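Peptidase, M20/M25/M40 family (Staphylococcus aureus, PDB 4EWT) probably hydrolyses amide bonds, such as those of N-acyl amino acids, at a two-manganese site of the M20 peptidase family. Local coordinates at residues E7-K12 with S376-G381; K38-F43 with R58-T63; M204-I209 with Y285-T290; K315-D320 with V380-L385. All blocks are in the same frame, centred on the assembly; numbering follows the deposited sequence.

Contact 1: E7-K12 with S376-G381; sequences ETLKSK and SAEAVG
The carbonyl oxygen of Ala377 accepts Gly381 N at 2.8 Å within its own helix, and Leu9 CD1 packs on the same oxygen at 3.6 Å. The methyl therefore lies against a peptide group whose oxygen is already bonded. The two helical segments run nearly antiparallel, their short axes 10.0 Å apart at 156°. Leu9 bridges that separation: CG stands beside the backbone N (chi1 -72°), and the trans second torsion carries CD1 outward toward helix 372-386. There CD1 meets Ala377 CB at 3.8 Å, while CD2 reaches the same CB at 4.1 Å, so the alanine methyl faces the fork of the leucine. Glu378, extended beyond CG, crosses Lys10 at a slant, its carboxylate meeting the aliphatic part of that side chain, with Glu378 OE2 3.7 Å from Lys10 CG. The charged ends do not pair, since Lys10 NZ remains 5.2 Å from Glu378 OE2; any attraction between them should be a longer-range effect. Met16 of helix 13-25 touches both Leu9 and Ala377, and Leu9 also packs on Thr118 of helix 105-120. Helix 372-386 also places Ser376 and Val380 against Val163 of strand 159-166, so the N-terminal helix packs outside a helix that itself lies on the central sheet.

Contact 2: K38-F43 with R58-T63; sequences KYIAEF and RGIKVT
Ala41 and Ile60 mark the closest backbone approach, their CA atoms 7.4 Å apart, where the helix ending at Phe43 faces the start of strand 60-65. This spacing leaves the backbones to be joined through side chains, and the contact is a helix layered on the central mixed sheet of the metal-binding domain. The strand has its own backbone partners: Ile60 bonds with His134 on one neighbouring strand and Lys61 with Glu52 on the other, so residues 60-63 are held in the sheet independently of the helix.

Ile60 supplies the probe. Its CG1 branch sits beside the backbone N (chi1 -54°) and, extended at chi2 161°, sends CD1 toward the helix. That single methyl rests equally on two atoms of Ile40, lying 3.9 Å from CG2 and 3.9 Å from CB. Ile40 directs CG2 anti to its own N, which places this branch, rather than the longer CG1-CD1 arm, against Ile60. Ala41 adds a looser approach, with its N 4.4 Å from Ile60 CD1. Around the pair, Ile40 also packs on Thr109 and Leu113 of helix 105-120 and on His134.

The contact atoms are almost all carbon and the principal pair is buried, so cohesion should come from dispersion and exclusion of water, with little directional preference beyond the fit of the branched methyls.

Contact 3: M204-I209 with Y285-T290; sequences MANDAI and YGVTCT
Asn206, Val287 and Tyr285 carry this contact within the smaller domain, an antiparallel sheet backed by two helices, the satellite or dimerisation domain of M20 enzymes. The contact joins the N-terminal approach to helix 208-226 with the turn between helix 264-285 and strand 288-295.

Asn206 buries more area here than any other residue, 60 Å². With CG anti to the backbone N (chi1 -165°), its amide group reaches the turn, and CG lies 3.5 Å from Tyr285 O. The amide is thus set beside the carbonyl oxygens of Tyr285 and Gly286, at the place where the chain leaves its helix; Gly286 turns it with a positive phi.

Val287 sets a methyl against the same amide. Its CG1 lies beside the backbone N and comes within 4.3 Å of Asn206 CG, while the residue also packs on Leu281 and Ala211, one from each helix.

Tyr285 contributes mainly its backbone. Although its CB starts toward Asn206, the ring leads away and meets the ring of Tyr214 with planes at about 30°. Its carbonyl oxygen accepts a hydrogen bond from Arg226 NH2 of the second subunit, which brings the turn into the subunit interface. Asp207 likewise forms a salt bridge with Arg225 of that subunit through OD2.

The other carboxylate oxygen works at the helix start: Asp207, the N-cap, receives Val210 N on OD1 together with a weak bond from Ile209 N at 3.0 Å, bent to 126° at the hydrogen.

Contact 4: K315-D320 with V380-L385; sequences KEANLD and VGTVVL
Apolar contact is led by the methyl pair Ala317 CB and Thr382 CG2, 3.6 Å apart. Thr382 turns CG2 anti to its backbone N, and Ala317 directs its CB toward the helix from the C-terminal end region of helix 304-316. Here the backbones are still well separated, with the Ala317 and Thr382 CA atoms 7.5 Å apart. Ile6 of helix 2-11 touches both Leu319 and Thr382, and Leu314 packs on Thr382 as well.

A mixed contact follows two residues further on. Leu319 CD1 lies 3.9 Å from Thr382 OG1, the two side chains passing in opposite directions. Between these contacts Asn318 adopts a positive phi of 56°, consistent with a change of direction that lets the side chains of both Ala317 and Leu319 start toward the same threonine.

The polar bond of Thr382 is made within helix 372-386. Its OG1, beside its own N at chi1 -62°, is hydrogen-bonded to Glu378 O one turn earlier. The neighbouring turn is closed by Val384 N on Val380 O at 2.9 Å.

Thr382 therefore works with two chemistries: its hydroxyl is engaged by the helix backbone, leaving the contact with residues 315-320 to rely on van der Waals packing.

Overall arrangement
Contacts 1, 2 and 4 belong to the metal-binding domain, whereas contact 3 lies in the satellite domain. The nearest atoms of contacts 1 and 3 are about 43 Å apart, as are those of contacts 3 and 4. Between contacts 2 and 3 the nearest atoms are about 31 Å apart. Contacts 1 and 4 share Val380 and Gly381 on helix 372-386, their centres 10 Å apart, so one helix joins the N-terminal helix to the approach to strand 322-325, outermost in this chain's sheet. In contact 2, the Ile40 side chain is about 14 Å from a manganese ion; the two metals share Cys103, completed by His105 and His164 at one and Glu139 and His362 at the other.

Contact 1: E7-K12 with S376-G381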
loop_
_atom_site.group_PDB
_atom_site.type_symbol
_atom_site.label_atom_id
_atom_site.label_comp_id
_atom_site.label_asym_id
_atom_site.label_seq_id
_atom_site.Cartn_x
_atom_site.Cartn_y
_atom_site.Cartn_z
ATOM N N GLU A 7 -17.483 54.439 -25.439
ATOM C CA GLU A 7 -16.526 55.322 -26.084
ATOM C C GLU A 7 -15.633 56.068 -25.119
ATOM O O GLU A 7 -14.500 56.329 -25.418
ATOM C CB GLU A 7 -17.154 56.256 -27.125
ATOM C CG GLU A 7 -18.618 56.188 -27.243
ATOM C CD GLU A 7 -19.104 56.171 -28.683
ATOM O OE1 GLU A 7 -19.553 55.101 -29.126
ATOM O OE2 GLU A 7 -19.051 57.216 -29.377
ATOM N N THR A 8 -16.138 56.396 -23.955
ATOM C CA THR A 8 -15.264 56.957 -22.920
ATOM C C THR A 8 -14.182 55.956 -22.523
ATOM O O THR A 8 -13.019 56.324 -22.365
ATOM C CB THR A 8 -16.024 57.364 -21.644
ATOM O OG1 THR A 8 -17.173 58.138 -21.991
ATOM C CG2 THR A 8 -15.130 58.191 -20.737
ATOM N N LEU A 9 -14.572 54.693 -22.360
ATOM C CA LEU A 9 -13.627 53.651 -21.982
ATOM C C LEU A 9 -12.618 53.384 -23.092
ATOM O O LEU A 9 -11.412 53.306 -22.837
ATOM C CB LEU A 9 -14.355 52.367 -21.567
ATOM C CG LEU A 9 -15.073 52.422 -20.211
ATOM C CD1 LEU A 9 -15.757 51.109 -19.922
ATOM C CD2 LEU A 9 -14.118 52.773 -19.068
ATOM N N LYS A 10 -13.093 53.275 -24.312
ATOM C CA LYS A 10 -12.187 53.124 -25.422
ATOM C C LYS A 10 -11.179 54.236 -25.492
ATOM O O LYS A 10 -10.053 53.995 -25.778
ATOM C CB LYS A 10 -12.927 53.029 -26.734
ATOM C CG LYS A 10 -13.778 51.837 -26.832
ATOM C CD LYS A 10 -14.782 51.956 -27.907
ATOM C CE LYS A 10 -14.735 50.751 -28.791
ATOM N NZ LYS A 10 -15.682 50.759 -29.899
ATOM N N SER A 11 -11.595 55.457 -25.211
ATOM C CA SER A 11 -10.708 56.628 -25.277
ATOM C C SER A 11 -9.672 56.679 -24.149
ATOM O O SER A 11 -8.691 57.423 -24.230
ATOM C CB SER A 11 -11.522 57.932 -25.320
ATOM O OG SER A 11 -12.009 58.284 -24.034
ATOM N N LYS A 12 -9.892 55.884 -23.103
ATOM C CA LYS A 12 -8.968 55.828 -21.975
ATOM C C LYS A 12 -8.173 54.523 -21.944
ATOM O O LYS A 12 -7.554 54.198 -20.921
ATOM C CB LYS A 12 -9.727 56.001 -20.656
ATOM C CG LYS A 12 -10.309 57.386 -20.417
ATOM C CD LYS A 12 -11.219 57.374 -19.197
ATOM C CE LYS A 12 -11.838 58.736 -18.947
ATOM N NZ LYS A 12 -12.682 58.725 -17.711
ATOM N N SER A 376 -12.565 44.091 -19.795
ATOM C CA SER A 376 -12.977 44.005 -18.395
ATOM C C SER A 376 -13.776 45.240 -17.967
ATOM O O SER A 376 -14.847 45.121 -17.362
ATOM C CB SER A 376 -11.758 43.816 -17.492
ATOM O OG SER A 376 -11.117 42.588 -17.786
ATOM N N ALA A 377 -13.259 46.420 -18.296
ATOM C CA ALA A 377 -13.940 47.671 -17.973
ATOM C C ALA A 377 -15.306 47.767 -18.650
ATOM O O ALA A 377 -16.296 48.110 -18.003
ATOM C CB ALA A 377 -13.064 48.870 -18.328
ATOM N N GLU A 378 -15.352 47.442 -19.944
ATOM C CA GLU A 378 -16.602 47.472 -20.715
ATOM C C GLU A 378 -17.641 46.528 -20.123
ATOM O O GLU A 378 -18.805 46.905 -19.956
ATOM C CB GLU A 378 -16.352 47.133 -22.191
ATOM C CG GLU A 378 -15.781 48.284 -23.025
ATOM C CD GLU A 378 -15.354 47.849 -24.426
ATOM O OE1 GLU A 378 -15.434 46.640 -24.739
ATOM O OE2 GLU A 378 -14.927 48.715 -25.218
ATOM N N ALA A 379 -17.210 45.312 -19.806
ATOM C CA ALA A 379 -18.072 44.300 -19.204
ATOM C C ALA A 379 -18.622 44.727 -17.846
ATOM O O ALA A 379 -19.831 44.721 -17.635
ATOM C CB ALA A 379 -17.322 42.989 -19.077
ATOM N N VAL A 380 -17.731 45.108 -16.933
ATOM C CA VAL A 380 -18.134 45.510 -15.587
ATOM C C VAL A 380 -18.971 46.790 -15.628
ATOM O O VAL A 380 -20.031 46.866 -14.998
ATOM C CB VAL A 380 -16.907 45.623 -14.628
ATOM C CG1 VAL A 380 -17.314 46.116 -13.256
ATOM C CG2 VAL A 380 -16.219 44.270 -14.496
ATOM N N GLY A 381 -18.523 47.781 -16.399
ATOM C CA GLY A 381 -19.290 49.011 -16.552
ATOM C C GLY A 381 -20.707 48.790 -17.060
ATOM O O GLY A 381 -21.658 49.387 -16.549
#

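Contact 2: K38-F43 with R58-T63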
loop_
_atom_site.group_PDB
_atom_site.type_symbol
_atom_site.label_atom_id
_atom_site.label_comp_id
_atom_site.label_asym_id
_atom_site.label_seq_id
_atom_site.Cartn_x
_atom_site.Cartn_y
_atom_site.Cartn_z
ATOM N N LYS A 38 -1.043 53.120 -1.441
ATOM C CA LYS A 38 -0.885 54.576 -1.509
ATOM C C LYS A 38 -1.116 55.120 -2.916
ATOM O O LYS A 38 -1.722 56.181 -3.072
ATOM C CB LYS A 38 0.485 55.009 -0.985
ATOM C CG LYS A 38 0.502 55.318 0.510
ATOM C CD LYS A 38 1.915 55.621 1.038
ATOM C CE LYS A 38 2.490 56.899 0.446
ATOM N NZ LYS A 38 3.654 57.418 1.231
ATOM N N TYR A 39 -0.639 54.394 -3.926
ATOM C CA TYR A 39 -0.843 54.766 -5.328
ATOM C C TYR A 39 -2.326 54.775 -5.741
ATOM O O TYR A 39 -2.760 55.636 -6.505
ATOM C CB TYR A 39 -0.049 53.830 -6.238
ATOM C CG TYR A 39 -0.255 54.081 -7.717
ATOM C CD1 TYR A 39 0.555 54.980 -8.410
ATOM C CD2 TYR A 39 -1.256 53.418 -8.425
ATOM C CE1 TYR A 39 0.377 55.206 -9.769
ATOM C CE2 TYR A 39 -1.443 53.641 -9.780
ATOM C CZ TYR A 39 -0.623 54.532 -10.444
ATOM O OH TYR A 39 -0.808 54.750 -11.785
ATOM N N ILE A 40 -3.084 53.805 -5.234
ATOM C CA ILE A 40 -4.509 53.678 -5.525
ATOM C C ILE A 40 -5.301 54.823 -4.886
ATOM O O ILE A 40 -6.143 55.436 -5.547
ATOM C CB ILE A 40 -5.061 52.284 -5.077
ATOM C CG1 ILE A 40 -4.490 51.172 -5.965
ATOM C CG2 ILE A 40 -6.592 52.257 -5.103
ATOM C CD1 ILE A 40 -4.569 49.774 -5.349
ATOM N N ALA A 41 -5.027 55.116 -3.615
ATOM C CA ALA A 41 -5.653 56.254 -2.921
ATOM C C ALA A 41 -5.265 57.588 -3.566
ATOM O O ALA A 41 -6.074 58.527 -3.625
ATOM C CB ALA A 41 -5.287 56.253 -1.441
ATOM N N GLU A 42 -4.054 57.692 -4.066
ATOM C CA GLU A 42 -3.652 58.884 -4.749
ATOM C C GLU A 42 -4.317 59.013 -6.088
ATOM O O GLU A 42 -4.595 60.111 -6.483
ATOM C CB GLU A 42 -2.150 58.978 -4.916
ATOM C CG GLU A 42 -1.617 57.871 -5.684
ATOM C CD GLU A 42 -1.006 58.225 -7.006
ATOM O OE1 GLU A 42 -1.660 57.977 -8.042
ATOM O OE2 GLU A 42 0.161 58.675 -7.012
ATOM N N PHE A 43 -4.567 57.911 -6.784
ATOM C CA PHE A 43 -5.271 57.996 -8.072
ATOM C C PHE A 43 -6.603 58.747 -7.968
ATOM O O PHE A 43 -6.950 59.538 -8.854
ATOM C CB PHE A 43 -5.481 56.603 -8.685
ATOM C CG PHE A 43 -6.337 56.605 -9.935
ATOM C CD1 PHE A 43 -5.757 56.758 -11.192
ATOM C CD2 PHE A 43 -7.723 56.458 -9.849
ATOM C CE1 PHE A 43 -6.541 56.762 -12.344
ATOM C CE2 PHE A 43 -8.519 56.470 -10.994
ATOM C CZ PHE A 43 -7.928 56.617 -12.246
ATOM N N ARG A 58 -4.501 48.251 4.777
ATOM C CA ARG A 58 -4.359 48.560 3.343
ATOM C C ARG A 58 -5.629 48.285 2.524
ATOM O O ARG A 58 -5.582 48.165 1.298
ATOM C CB ARG A 58 -3.129 47.868 2.741
ATOM C CG ARG A 58 -1.826 48.280 3.405
ATOM C CD ARG A 58 -0.699 47.338 3.056
ATOM N NE ARG A 58 0.383 47.417 4.032
ATOM C CZ ARG A 58 0.531 46.589 5.064
ATOM N NH1 ARG A 58 -0.335 45.600 5.264
ATOM N NH2 ARG A 58 1.553 46.750 5.896
ATOM N N GLY A 59 -6.765 48.209 3.213
ATOM C CA GLY A 59 -8.065 48.065 2.563
ATOM C C GLY A 59 -8.616 49.400 2.091
ATOM O O GLY A 59 -8.685 50.362 2.864
ATOM N N ILE A 60 -9.006 49.456 0.819
ATOM C CA ILE A 60 -9.499 50.692 0.205
ATOM C C ILE A 60 -10.889 50.495 -0.393
ATOM O O ILE A 60 -11.097 49.637 -1.250
ATOM C CB ILE A 60 -8.527 51.238 -0.871
ATOM C CG1 ILE A 60 -7.119 51.397 -0.292
ATOM C CG2 ILE A 60 -9.024 52.591 -1.422
ATOM C CD1 ILE A 60 -6.026 51.476 -1.336
ATOM N N LYS A 61 -11.827 51.313 0.070
ATOM C CA LYS A 61 -13.227 51.247 -0.319
ATOM C C LYS A 61 -13.611 52.604 -0.917
ATOM O O LYS A 61 -13.780 53.590 -0.186
ATOM C CB LYS A 61 -14.061 50.953 0.931
ATOM C CG LYS A 61 -15.541 50.681 0.745
ATOM C CD LYS A 61 -16.294 51.321 1.904
ATOM C CE LYS A 61 -17.260 50.373 2.584
ATOM N NZ LYS A 61 -18.595 50.298 1.926
ATOM N N VAL A 62 -13.727 52.667 -2.242
ATOM C CA VAL A 62 -14.123 53.925 -2.884
ATOM C C VAL A 62 -15.601 53.899 -3.280
ATOM O O VAL A 62 -16.048 53.020 -4.025
ATOM C CB VAL A 62 -13.144 54.403 -4.020
ATOM C CG1 VAL A 62 -11.840 53.634 -3.977
ATOM C CG2 VAL A 62 -13.770 54.326 -5.402
ATOM N N THR A 63 -16.354 54.844 -2.723
ATOM C CA THR A 63 -17.795 54.933 -2.934
ATOM C C THR A 63 -18.136 55.965 -4.014
ATOM O O THR A 63 -17.683 57.110 -3.970
ATOM C CB THR A 63 -18.544 55.247 -1.611
ATOM O OG1 THR A 63 -18.280 54.212 -0.655
ATOM C CG2 THR A 63 -20.050 55.318 -1.827
#

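Contact 3: M204-I209 with Y285-T290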
loop_
_atom_site.group_PDB
_atom_site.type_symbol
_atom_site.label_atom_id
_atom_site.label_comp_id
_atom_site.label_asym_id
_atom_site.label_seq_id
_atom_site.Cartn_x
_atom_site.Cartn_y
_atom_site.Cartn_z
ATOM N N MET A 204 11.950 -4.031 18.604
ATOM C CA MET A 204 12.072 -3.149 19.748
ATOM C C MET A 204 11.621 -1.739 19.411
ATOM O O MET A 204 11.549 -0.913 20.237
ATOM C CB MET A 204 13.527 -3.013 20.191
ATOM C CG MET A 204 14.177 -4.093 21.007
ATOM S SD MET A 204 13.046 -5.215 21.659
ATOM C CE MET A 204 12.690 -4.496 23.250
ATOM N N ALA A 205 11.387 -1.469 18.155
ATOM C CA ALA A 205 11.043 -0.108 17.768
ATOM C C ALA A 205 9.644 -0.052 17.146
ATOM O O ALA A 205 8.982 -1.096 16.987
ATOM C CB ALA A 205 12.110 0.450 16.826
ATOM N N ASN A 206 9.192 1.151 16.802
ATOM C CA ASN A 206 7.946 1.328 16.032
ATOM C C ASN A 206 8.197 2.352 14.929
ATOM O O ASN A 206 8.258 3.550 15.170
ATOM C CB ASN A 206 6.789 1.769 16.931
ATOM C CG ASN A 206 5.430 1.626 16.269
ATOM O OD1 ASN A 206 4.433 2.115 16.791
ATOM N ND2 ASN A 206 5.373 0.950 15.131
ATOM N N ASP A 207 8.335 1.841 13.720
ATOM C CA ASP A 207 8.878 2.581 12.584
ATOM C C ASP A 207 7.896 3.665 12.101
ATOM O O ASP A 207 6.853 3.355 11.553
ATOM C CB ASP A 207 9.182 1.532 11.493
ATOM C CG ASP A 207 10.105 2.028 10.416
ATOM O OD1 ASP A 207 10.080 3.245 10.090
ATOM O OD2 ASP A 207 10.852 1.171 9.862
ATOM N N ALA A 208 8.219 4.934 12.316
ATOM C CA ALA A 208 7.345 5.997 11.843
ATOM C C ALA A 208 7.352 6.141 10.313
ATOM O O ALA A 208 6.370 6.584 9.727
ATOM C CB ALA A 208 7.678 7.318 12.503
ATOM N N ILE A 209 8.453 5.779 9.670
ATOM C CA ILE A 209 8.515 5.901 8.203
ATOM C C ILE A 209 7.574 4.886 7.545
ATOM O O ILE A 209 6.848 5.229 6.637
ATOM C CB ILE A 209 9.967 5.827 7.659
ATOM C CG1 ILE A 209 10.670 7.158 7.967
ATOM C CG2 ILE A 209 9.989 5.517 6.131
ATOM C CD1 ILE A 209 12.191 7.145 7.802
ATOM N N TYR A 285 -1.039 0.785 13.429
ATOM C CA TYR A 285 0.418 0.739 13.647
ATOM C C TYR A 285 0.905 1.025 15.072
ATOM O O TYR A 285 2.112 0.935 15.340
ATOM C CB TYR A 285 1.131 1.623 12.630
ATOM C CG TYR A 285 0.927 1.048 11.248
ATOM C CD1 TYR A 285 1.716 0.009 10.783
ATOM C CD2 TYR A 285 -0.110 1.499 10.445
ATOM C CE1 TYR A 285 1.492 -0.559 9.507
ATOM C CE2 TYR A 285 -0.337 0.959 9.195
ATOM C CZ TYR A 285 0.468 -0.066 8.737
ATOM O OH TYR A 285 0.214 -0.588 7.512
ATOM N N GLY A 286 -0.014 1.359 15.968
ATOM C CA GLY A 286 0.348 1.646 17.381
ATOM C C GLY A 286 1.158 2.925 17.473
ATOM O O GLY A 286 1.910 3.116 18.410
ATOM N N VAL A 287 1.001 3.811 16.491
ATOM C CA VAL A 287 1.652 5.114 16.548
ATOM C C VAL A 287 0.727 6.114 17.219
ATOM O O VAL A 287 -0.460 5.830 17.388
ATOM C CB VAL A 287 1.998 5.628 15.141
ATOM C CG1 VAL A 287 3.206 4.873 14.581
ATOM C CG2 VAL A 287 0.779 5.522 14.194
ATOM N N THR A 288 1.259 7.277 17.600
ATOM C CA THR A 288 0.421 8.402 18.049
ATOM C C THR A 288 0.389 9.436 16.927
ATOM O O THR A 288 1.441 9.829 16.409
ATOM C CB THR A 288 0.983 9.057 19.326
ATOM O OG1 THR A 288 1.259 8.034 20.274
ATOM C CG2 THR A 288 -0.019 10.040 19.953
ATOM N N CYS A 289 -0.811 9.878 16.551
ATOM C CA CYS A 289 -0.953 10.851 15.475
ATOM C C CYS A 289 -1.420 12.179 16.031
ATOM O O CYS A 289 -2.362 12.214 16.822
ATOM C CB CYS A 289 -1.982 10.369 14.477
ATOM S SG CYS A 289 -1.367 9.067 13.443
ATOM N N THR A 290 -0.777 13.263 15.604
ATOM C CA THR A 290 -1.239 14.614 15.941
ATOM C C THR A 290 -1.602 15.329 14.655
ATOM O O THR A 290 -0.729 15.741 13.886
ATOM C CB THR A 290 -0.192 15.412 16.756
ATOM O OG1 THR A 290 0.325 14.570 17.791
ATOM C CG2 THR A 290 -0.822 16.678 17.402
#

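Contact 4: K315-D320 with V380-L385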
loop_
_atom_site.group_PDB
_atom_site.type_symbol
_atom_site.label_atom_id
_atom_site.label_comp_id
_atom_site.label_asym_id
_atom_site.label_seq_id
_atom_site.Cartn_x
_atom_site.Cartn_y
_atom_site.Cartn_z
ATOM N N LYS A 315 -24.871 39.876 -22.857
ATOM C CA LYS A 315 -25.234 39.386 -24.185
ATOM C C LYS A 315 -26.197 40.348 -24.876
ATOM O O LYS A 315 -26.144 40.523 -26.093
ATOM C CB LYS A 315 -25.815 37.967 -24.106
ATOM C CG LYS A 315 -24.748 36.871 -24.018
ATOM C CD LYS A 315 -25.342 35.462 -23.986
ATOM C CE LYS A 315 -25.396 34.890 -22.571
ATOM N NZ LYS A 315 -26.103 33.575 -22.493
ATOM N N GLU A 316 -27.048 40.996 -24.082
ATOM C CA GLU A 316 -28.063 41.920 -24.592
ATOM C C GLU A 316 -27.561 43.340 -24.863
ATOM O O GLU A 316 -28.298 44.168 -25.408
ATOM C CB GLU A 316 -29.242 41.984 -23.628
ATOM C CG GLU A 316 -30.200 40.824 -23.746
ATOM C CD GLU A 316 -31.349 40.924 -22.764
ATOM O OE1 GLU A 316 -31.554 42.019 -22.192
ATOM O OE2 GLU A 316 -32.050 39.909 -22.561
ATOM N N ALA A 317 -26.323 43.626 -24.474
ATOM C CA ALA A 317 -25.727 44.944 -24.708
ATOM C C ALA A 317 -25.026 45.026 -26.064
ATOM O O ALA A 317 -24.794 46.120 -26.577
ATOM C CB ALA A 317 -24.763 45.293 -23.592
ATOM N N ASN A 318 -24.700 43.882 -26.619
ATOM C CA ASN A 318 -23.984 43.833 -27.856
ATOM C C ASN A 318 -22.670 44.527 -28.013
ATOM O O ASN A 318 -22.582 45.486 -28.747
ATOM C CB ASN A 318 -24.845 44.418 -28.954
ATOM C CG ASN A 318 -25.750 43.402 -29.593
ATOM O OD1 ASN A 318 -25.292 42.408 -30.154
ATOM N ND2 ASN A 318 -27.055 43.652 -29.528
ATOM N N LEU A 319 -21.644 44.052 -27.323
ATOM C CA LEU A 319 -20.339 44.718 -27.308
ATOM C C LEU A 319 -19.384 44.059 -28.308
ATOM O O LEU A 319 -19.775 43.148 -29.040
ATOM C CB LEU A 319 -19.719 44.689 -25.900
ATOM C CG LEU A 319 -20.440 45.056 -24.589
ATOM C CD1 LEU A 319 -21.267 46.329 -24.681
ATOM C CD2 LEU A 319 -21.270 43.892 -24.057
ATOM N N ASP A 320 -18.140 44.434 -28.253
ATOM C CA ASP A 320 -17.204 43.922 -29.184
ATOM C C ASP A 320 -16.453 42.693 -28.676
ATOM O O ASP A 320 -15.304 42.437 -29.037
ATOM C CB ASP A 320 -16.238 45.009 -29.509
ATOM C CG ASP A 320 -15.960 45.075 -30.946
ATOM O OD1 ASP A 320 -16.704 45.787 -31.653
ATOM O OD2 ASP A 320 -15.006 44.399 -31.372
ATOM N N VAL A 380 -17.731 45.108 -16.933
ATOM C CA VAL A 380 -18.134 45.510 -15.587
ATOM C C VAL A 380 -18.971 46.790 -15.628
ATOM O O VAL A 380 -20.031 46.866 -14.998
ATOM C CB VAL A 380 -16.907 45.623 -14.628
ATOM C CG1 VAL A 380 -17.314 46.116 -13.256
ATOM C CG2 VAL A 380 -16.219 44.270 -14.496
ATOM N N GLY A 381 -18.523 47.781 -16.399
ATOM C CA GLY A 381 -19.290 49.011 -16.552
ATOM C C GLY A 381 -20.707 48.790 -17.060
ATOM O O GLY A 381 -21.658 49.387 -16.549
ATOM N N THR A 382 -20.840 47.940 -18.075
ATOM C CA THR A 382 -22.142 47.586 -18.640
ATOM C C THR A 382 -23.059 46.987 -17.572
ATOM O O THR A 382 -24.238 47.337 -17.475
ATOM C CB THR A 382 -21.985 46.588 -19.808
ATOM O OG1 THR A 382 -21.222 47.202 -20.858
ATOM C CG2 THR A 382 -23.346 46.150 -20.348
ATOM N N VAL A 383 -22.511 46.084 -16.767
ATOM C CA VAL A 383 -23.277 45.501 -15.673
ATOM C C VAL A 383 -23.694 46.598 -14.699
ATOM O O VAL A 383 -24.859 46.686 -14.328
ATOM C CB VAL A 383 -22.505 44.375 -14.969
ATOM C CG1 VAL A 383 -23.279 43.867 -13.761
ATOM C CG2 VAL A 383 -22.245 43.241 -15.948
ATOM N N VAL A 384 -22.751 47.458 -14.325
ATOM C CA VAL A 384 -23.044 48.543 -13.393
ATOM C C VAL A 384 -24.182 49.447 -13.875
ATOM O O VAL A 384 -25.053 49.826 -13.087
ATOM C CB VAL A 384 -21.789 49.389 -13.091
ATOM C CG1 VAL A 384 -22.150 50.611 -12.255
ATOM C CG2 VAL A 384 -20.737 48.538 -12.389
ATOM N N LEU A 385 -24.180 49.782 -15.164
ATOM C CA LEU A 385 -25.180 50.703 -15.701
ATOM C C LEU A 385 -26.563 50.066 -15.824
ATOM O O LEU A 385 -27.563 50.719 -15.529
ATOM C CB LEU A 385 -24.735 51.320 -17.032
ATOM C CG LEU A 385 -23.571 52.321 -17.056
ATOM C CD1 LEU A 385 -23.486 52.918 -18.443
ATOM C CD2 LEU A 385 -23.706 53.434 -16.017
#